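PDB 2EAC: alpha-fucosidase from Bifidobacterium bifidum, which probably hydrolyses alpha-L-fucosidic linkages, through a glycoside hydrolase family 95 catalytic domain included in this piece of a longer protein. Local coordinates for residues H420-L425 / A483-T488. Residues are numbered along the deposited sequence; the frame is centred on the assembly and turned at random.
Sequences HMNVNL and AHTENT. With DFU ((2S,3R,4S,5R)-2-methylpiperidine-3,4,5-triol), chain E.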
# COMPACT_ATOMS: atom_id res chain seq x y z
N HIS A 420 7.59 4.76 0.18
CA HIS A 420 7.89 5.41 -1.07
C HIS A 420 6.61 6.06 -1.58
O HIS A 420 5.66 5.35 -1.96
CB HIS A 420 8.40 4.35 -2.05
CG HIS A 420 9.73 4.67 -2.64
ND1 HIS A 420 9.87 5.26 -3.88
CD2 HIS A 420 10.99 4.46 -2.17
CE1 HIS A 420 11.16 5.41 -4.14
NE2 HIS A 420 11.86 4.93 -3.13
N MET A 421 6.57 7.39 -1.56
CA MET A 421 5.30 8.10 -1.62
C MET A 421 5.09 8.78 -2.97
O MET A 421 4.34 9.76 -3.05
CB MET A 421 5.19 9.15 -0.49
CG MET A 421 5.30 8.64 0.92
SD MET A 421 4.22 9.59 2.07
CE MET A 421 4.73 11.30 1.88
N ASN A 422 5.74 8.28 -4.02
CA ASN A 422 5.42 8.78 -5.36
C ASN A 422 4.64 7.77 -6.20
O ASN A 422 4.66 7.87 -7.44
CB ASN A 422 6.63 9.37 -6.13
CG ASN A 422 7.62 8.31 -6.60
OD1 ASN A 422 7.63 7.19 -6.09
ND2 ASN A 422 8.46 8.67 -7.59
N VAL A 423 4.04 6.78 -5.52
CA VAL A 423 3.03 5.82 -6.05
C VAL A 423 2.93 4.58 -5.15
O VAL A 423 1.85 3.99 -5.03
CB VAL A 423 3.25 5.33 -7.54
CG1 VAL A 423 4.59 4.57 -7.71
CG2 VAL A 423 2.04 4.45 -8.04
N ASN A 424 4.04 4.16 -4.54
CA ASN A 424 4.05 2.82 -3.99
C ASN A 424 3.27 2.68 -2.69
O ASN A 424 2.51 1.70 -2.52
CB ASN A 424 5.48 2.28 -3.83
CG ASN A 424 6.33 2.53 -5.05
OD1 ASN A 424 6.86 3.62 -5.21
ND2 ASN A 424 6.42 1.55 -5.92
N LEU A 425 3.51 3.60 -1.76
CA LEU A 425 2.80 3.61 -0.47
C LEU A 425 1.32 3.86 -0.70
O LEU A 425 0.49 3.30 -0.01
CB LEU A 425 3.34 4.69 0.49
CG LEU A 425 2.81 4.69 1.95
CD1 LEU A 425 3.03 3.29 2.66
CD2 LEU A 425 3.44 5.82 2.75
N ALA A 483 6.86 16.85 2.59
CA ALA A 483 7.64 15.64 2.54
C ALA A 483 7.73 15.29 1.09
O ALA A 483 6.96 15.81 0.30
CB ALA A 483 6.94 14.50 3.35
N HIS A 484 8.63 14.37 0.76
CA HIS A 484 8.89 14.03 -0.63
C HIS A 484 8.71 12.51 -0.88
O HIS A 484 7.92 11.83 -0.20
CB HIS A 484 10.26 14.61 -1.05
CG HIS A 484 10.30 16.12 -1.01
ND1 HIS A 484 10.48 16.84 0.16
CD2 HIS A 484 10.13 17.04 -1.98
CE1 HIS A 484 10.44 18.13 -0.10
NE2 HIS A 484 10.24 18.28 -1.40
N THR A 485 9.44 11.98 -1.85
CA THR A 485 9.28 10.59 -2.23
C THR A 485 9.75 9.58 -1.18
O THR A 485 8.95 8.77 -0.69
CB THR A 485 9.98 10.33 -3.58
OG1 THR A 485 9.36 11.17 -4.55
CG2 THR A 485 9.84 8.84 -3.99
N GLU A 486 11.04 9.63 -0.83
CA GLU A 486 11.62 8.67 0.08
C GLU A 486 11.43 9.05 1.54
O GLU A 486 11.97 10.08 2.02
CB GLU A 486 13.11 8.46 -0.22
CG GLU A 486 13.44 8.00 -1.66
CD GLU A 486 14.95 7.60 -1.78
OE1 GLU A 486 15.77 8.16 -1.03
OE2 GLU A 486 15.31 6.75 -2.63
N ASN A 487 10.72 8.18 2.26
CA ASN A 487 10.37 8.40 3.65
C ASN A 487 10.77 7.19 4.50
O ASN A 487 11.01 6.11 3.97
CB ASN A 487 8.85 8.77 3.75
CG ASN A 487 8.60 10.23 3.44
OD1 ASN A 487 8.75 11.09 4.31
ND2 ASN A 487 8.28 10.54 2.20
N THR A 488 10.87 7.37 5.81
CA THR A 488 11.39 6.34 6.70
C THR A 488 10.57 6.29 7.98
O THR A 488 9.50 6.93 8.07
CB THR A 488 12.85 6.65 7.08
OG1 THR A 488 12.89 7.83 7.90
CG2 THR A 488 13.76 6.83 5.82
C1 DFU E . 10.34 4.48 -7.82
C2 DFU E . 9.80 3.71 -9.02
C3 DFU E . 10.41 2.30 -9.07
C4 DFU E . 10.15 1.55 -7.77
C5 DFU E . 10.70 2.35 -6.57
C6 DFU E . 10.40 1.65 -5.24
O4 DFU E . 8.73 1.36 -7.58
O3 DFU E . 9.84 1.58 -10.18
O2 DFU E . 10.03 4.45 -10.24
N5 DFU E . 10.14 3.68 -6.61
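A two-stranded antiparallel ribbon helps to form the ligand site of the family 95 catalytic domain. H420 and N424 line the site of the bound iminosugar DFU, and H679, H761, R678 and W723 complete its hydrogen bonds. H420 and E486 form the ribbon's non-hydrogen-bonded pair, and their side chains lie side by side on one face, pointing the same way. The H420 ring and the E486 carboxylate planes are turned 69° apart. One face of the H420 ring receives the methyl carbon C6 of DFU, 3.9 Å above the ring plane and over its centre. The E486 carboxylate turns to other partners, Q133 and H410.

The backbone joins the segments where M421 N donates to T485 O, at 2.9 Å and 158°. T485 O also takes a weak hydrogen bond from N487 ND2 at 3.5 Å, and H420 CA approaches it as a CA-H...O contact.

In T485, OG1 sits beside the backbone N (chi1 -60°), which places CG2 opposite that N and against the H420 ring and the N422 amide. T485 CG2 stands 3.5 Å from N422 OD1. T485 OG1 is hydrogen-bonded to W501 O, and N422 ND2 to E567. On the other flank the M421 chain bends at chi2 and chi3. M421 CE lies 3.6 Å from N487 ND2. M421 CE is also 4.2 Å from A483 CB. Helices 442-463 and 507-522 pack on this methionine.

Beyond the ribbon the chain turns into helix 424-428. There N424 ND2 donates to DFU O4 at 2.9 Å. N424 ND2 is also hydrogen-bonded to D767 OD2, so D767 probably helps to orient the amide toward the ligand. All touching residues are buried. T485 CG2 and E486 CG back the H420 ring obliquely from the side away from DFU, leaving its other face to the C6 methyl.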